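Local coordinates for beta-N-acetylhexosaminidase (Streptomyces plicatus, PDB 1JAK), which hydrolyses terminal N-acetylhexosamine residues from glycosides, probably by the substrate-assisted mechanism of family 20 glycoside hydrolases, at residues M402-D407 with L458-F463. Residues are numbered along the deposited sequence; the frame is centred on the assembly and turned at random.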
ATOM      1  N   MET A 402      11.985   8.369  -3.623  1.00  6.23           N
ATOM      2  CA  MET A 402      12.592   9.655  -3.960  1.00  6.90           C
ATOM      3  C   MET A 402      13.241  10.316  -2.747  1.00  7.61           C
ATOM      4  O   MET A 402      12.677  10.330  -1.653  1.00  7.71           O
ATOM      5  CB  MET A 402      11.551  10.596  -4.579  1.00  7.30           C
ATOM      6  CG  MET A 402      12.092  11.444  -5.734  1.00  7.99           C
ATOM      7  SD  MET A 402      12.703  10.451  -7.126  1.00  7.56           S
ATOM      8  CE  MET A 402      11.201   9.583  -7.611  1.00  7.79           C
ATOM      9  N   LYS A 403      14.442  10.849  -2.945  1.00  7.17           N
ATOM     10  CA  LYS A 403      15.175  11.511  -1.871  1.00  7.34           C
ATOM     11  C   LYS A 403      14.422  12.694  -1.278  1.00  7.56           C
ATOM     12  O   LYS A 403      13.695  13.399  -1.979  1.00  8.44           O
ATOM     13  CB  LYS A 403      16.531  12.003  -2.384  1.00  6.86           C
ATOM     14  CG  LYS A 403      17.501  10.895  -2.751  1.00  7.42           C
ATOM     15  CD  LYS A 403      18.833  11.479  -3.203  1.00  9.95           C
ATOM     16  CE  LYS A 403      19.819  10.383  -3.578  1.00 12.37           C
ATOM     17  NZ  LYS A 403      21.128  10.955  -4.007  1.00 17.18           N
ATOM     18  N   TYR A 404      14.615  12.911   0.021  1.00  8.34           N
ATOM     19  CA  TYR A 404      13.986  14.023   0.728  1.00  9.23           C
ATOM     20  C   TYR A 404      14.722  15.307   0.361  1.00  9.60           C
ATOM     21  O   TYR A 404      14.110  16.364   0.175  1.00  9.87           O
ATOM     22  CB  TYR A 404      14.095  13.821   2.236  1.00  8.60           C
ATOM     23  CG  TYR A 404      13.452  12.560   2.748  1.00  9.52           C
ATOM     24  CD1 TYR A 404      12.071  12.479   2.920  1.00 10.14           C
ATOM     25  CD2 TYR A 404      14.229  11.454   3.092  1.00  8.77           C
ATOM     26  CE1 TYR A 404      11.479  11.328   3.430  1.00  9.75           C
ATOM     27  CE2 TYR A 404      13.649  10.299   3.600  1.00  8.15           C
ATOM     28  CZ  TYR A 404      12.275  10.244   3.771  1.00 10.41           C
ATOM     29  OH  TYR A 404      11.697   9.120   4.312  1.00 10.34           O
ATOM     30  N   THR A 405      16.046  15.200   0.289  1.00  9.73           N
ATOM     31  CA  THR A 405      16.916  16.318  -0.053  1.00 10.28           C
ATOM     32  C   THR A 405      18.129  15.760  -0.781  1.00 10.55           C
ATOM     33  O   THR A 405      18.290  14.543  -0.897  1.00  9.38           O
ATOM     34  CB  THR A 405      17.434  17.064   1.198  1.00 11.09           C
ATOM     35  OG1 THR A 405      18.371  16.233   1.897  1.00 12.34           O
ATOM     36  CG2 THR A 405      16.284  17.423   2.126  1.00 12.80           C
ATOM     37  N   LYS A 406      18.997  16.649  -1.247  1.00 11.41           N
ATOM     38  CA  LYS A 406      20.188  16.223  -1.963  1.00 12.47           C
ATOM     39  C   LYS A 406      21.126  15.391  -1.094  1.00 12.87           C
ATOM     40  O   LYS A 406      22.004  14.707  -1.615  1.00 14.11           O
ATOM     41  CB  LYS A 406      20.944  17.440  -2.506  1.00 15.83           C
ATOM     42  CG  LYS A 406      21.530  18.342  -1.432  1.00 18.49           C
ATOM     43  CD  LYS A 406      22.295  19.500  -2.059  1.00 22.41           C
ATOM     44  CE  LYS A 406      23.011  20.335  -1.007  1.00 25.40           C
ATOM     45  NZ  LYS A 406      22.065  20.940  -0.028  1.00 30.74           N
ATOM     46  N   ASP A 407      20.933  15.431   0.221  1.00 12.95           N
ATOM     47  CA  ASP A 407      21.799  14.681   1.124  1.00 14.62           C
ATOM     48  C   ASP A 407      21.266  13.328   1.596  1.00 13.91           C
ATOM     49  O   ASP A 407      21.940  12.624   2.350  1.00 12.75           O
ATOM     50  CB  ASP A 407      22.164  15.547   2.330  1.00 17.38           C
ATOM     51  CG  ASP A 407      22.985  16.766   1.942  1.00 20.34           C
ATOM     52  OD1 ASP A 407      23.978  16.603   1.203  1.00 22.20           O
ATOM     53  OD2 ASP A 407      22.639  17.884   2.376  1.00 22.99           O
ATOM     54  N   LEU A 458      13.879   0.099   3.805  1.00  8.27           N
ATOM     55  CA  LEU A 458      12.519   0.321   3.333  1.00  6.95           C
ATOM     56  C   LEU A 458      11.826   1.275   4.307  1.00  7.86           C
ATOM     57  O   LEU A 458      11.141   2.208   3.889  1.00  7.84           O
ATOM     58  CB  LEU A 458      11.736  -0.992   3.271  1.00  7.20           C
ATOM     59  CG  LEU A 458      12.210  -2.054   2.277  1.00  6.01           C
ATOM     60  CD1 LEU A 458      11.269  -3.249   2.344  1.00  6.63           C
ATOM     61  CD2 LEU A 458      12.241  -1.475   0.868  1.00  7.06           C
ATOM     62  N   ASP A 459      12.011   1.044   5.605  1.00  7.19           N
ATOM     63  CA  ASP A 459      11.387   1.902   6.614  1.00  7.69           C
ATOM     64  C   ASP A 459      11.845   3.355   6.518  1.00  8.13           C
ATOM     65  O   ASP A 459      11.028   4.277   6.573  1.00  8.52           O
ATOM     66  CB  ASP A 459      11.685   1.402   8.039  1.00  7.05           C
ATOM     67  CG  ASP A 459      10.916   0.144   8.404  1.00  8.85           C
ATOM     68  OD1 ASP A 459       9.811  -0.072   7.863  1.00  9.07           O
ATOM     69  OD2 ASP A 459      11.416  -0.626   9.253  1.00  9.83           O
ATOM     70  N   TYR A 460      13.152   3.559   6.384  1.00  6.50           N
ATOM     71  CA  TYR A 460      13.700   4.909   6.316  1.00  7.16           C
ATOM     72  C   TYR A 460      13.138   5.741   5.164  1.00  7.59           C
ATOM     73  O   TYR A 460      12.957   6.954   5.300  1.00  8.32           O
ATOM     74  CB  TYR A 460      15.225   4.852   6.217  1.00  7.03           C
ATOM     75  CG  TYR A 460      15.871   6.217   6.148  1.00 10.36           C
ATOM     76  CD1 TYR A 460      16.034   6.997   7.293  1.00 14.02           C
ATOM     77  CD2 TYR A 460      16.291   6.738   4.928  1.00 12.25           C
ATOM     78  CE1 TYR A 460      16.603   8.275   7.217  1.00 15.37           C
ATOM     79  CE2 TYR A 460      16.855   8.003   4.839  1.00 15.36           C
ATOM     80  CZ  TYR A 460      17.009   8.765   5.983  1.00 16.27           C
ATOM     81  OH  TYR A 460      17.568  10.018   5.877  1.00 21.28           O
ATOM     82  N   MET A 461      12.854   5.091   4.037  1.00  6.78           N
ATOM     83  CA  MET A 461      12.316   5.798   2.880  1.00  7.38           C
ATOM     84  C   MET A 461      10.789   5.859   2.909  1.00  7.44           C
ATOM     85  O   MET A 461      10.189   6.789   2.373  1.00  7.77           O
ATOM     86  CB  MET A 461      12.796   5.138   1.581  1.00  7.72           C
ATOM     87  CG  MET A 461      14.307   5.249   1.351  1.00  8.91           C
ATOM     88  SD  MET A 461      14.943   6.941   1.485  1.00  9.09           S
ATOM     89  CE  MET A 461      14.281   7.693  -0.016  1.00 10.94           C
ATOM     90  N   ALA A 462      10.158   4.879   3.549  1.00  6.66           N
ATOM     91  CA  ALA A 462       8.699   4.859   3.629  1.00  6.67           C
ATOM     92  C   ALA A 462       8.184   5.832   4.690  1.00  7.59           C
ATOM     93  O   ALA A 462       7.158   6.481   4.496  1.00  7.74           O
ATOM     94  CB  ALA A 462       8.209   3.448   3.930  1.00  7.58           C
ATOM     95  N   PHE A 463       8.897   5.928   5.810  1.00  8.04           N
ATOM     96  CA  PHE A 463       8.502   6.827   6.896  1.00  7.78           C
ATOM     97  C   PHE A 463       9.380   8.073   6.899  1.00  8.40           C
ATOM     98  O   PHE A 463      10.597   7.979   6.745  1.00  9.02           O
ATOM     99  CB  PHE A 463       8.613   6.110   8.245  1.00  6.77           C
ATOM    100  CG  PHE A 463       7.626   4.986   8.420  1.00  7.89           C
ATOM    101  CD1 PHE A 463       7.876   3.727   7.881  1.00  7.41           C
ATOM    102  CD2 PHE A 463       6.441   5.192   9.117  1.00  8.53           C
ATOM    103  CE1 PHE A 463       6.958   2.688   8.035  1.00  9.11           C
ATOM    104  CE2 PHE A 463       5.515   4.161   9.277  1.00  8.25           C
ATOM    105  CZ  PHE A 463       5.776   2.905   8.734  1.00  7.72           C
TER
HETATM  106  O   HOH W   1       9.111   8.789   3.794  1.00  5.96           O
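A tyrosine from the long loop after strand 389-392, Tyr-404, makes a buried polar and aromatic contact with the C-terminal end of helix 455-462, its hydroxyl reaching the backbone carbonyl of Tyr-460. Tyr-404 OH donates to Tyr-460 O at 2.7 Å; the acceptor lies near the ring plane, and the bond meets a lone pair in the carbonyl plane, with a C=O...O angle of 145°. Phe-463 O lies 2.9 Å from Tyr-404 OH, and a water donates both to Tyr-404 OH and to Met-461 O, bridging the loop to the helix end. In the (beta/alpha)8 barrel of the catalytic domain, this helix follows the eighth strand, 440-447, while the loop follows the seventh and carries Met-402 to the bound azasugar. The edge of the Tyr-404 ring is turned toward the face of Tyr-460 in an offset edge-to-face pair, planes at 86°, and Tyr-504 stacks on Tyr-404. Bent at chi2 and chi3, Met-461 sets SD 4.2 Å from Tyr-404 CE2, an oblique Met-aromatic contact, and brings CE to 3.5 Å from Met-402 O. A phenylalanine at Tyr-404 would probably leave Tyr-460 O without its hydroxyl donor and the bridging water without one acceptor. Arg-465 hydrogen-bonds to both Met-402 O and Met-461 O.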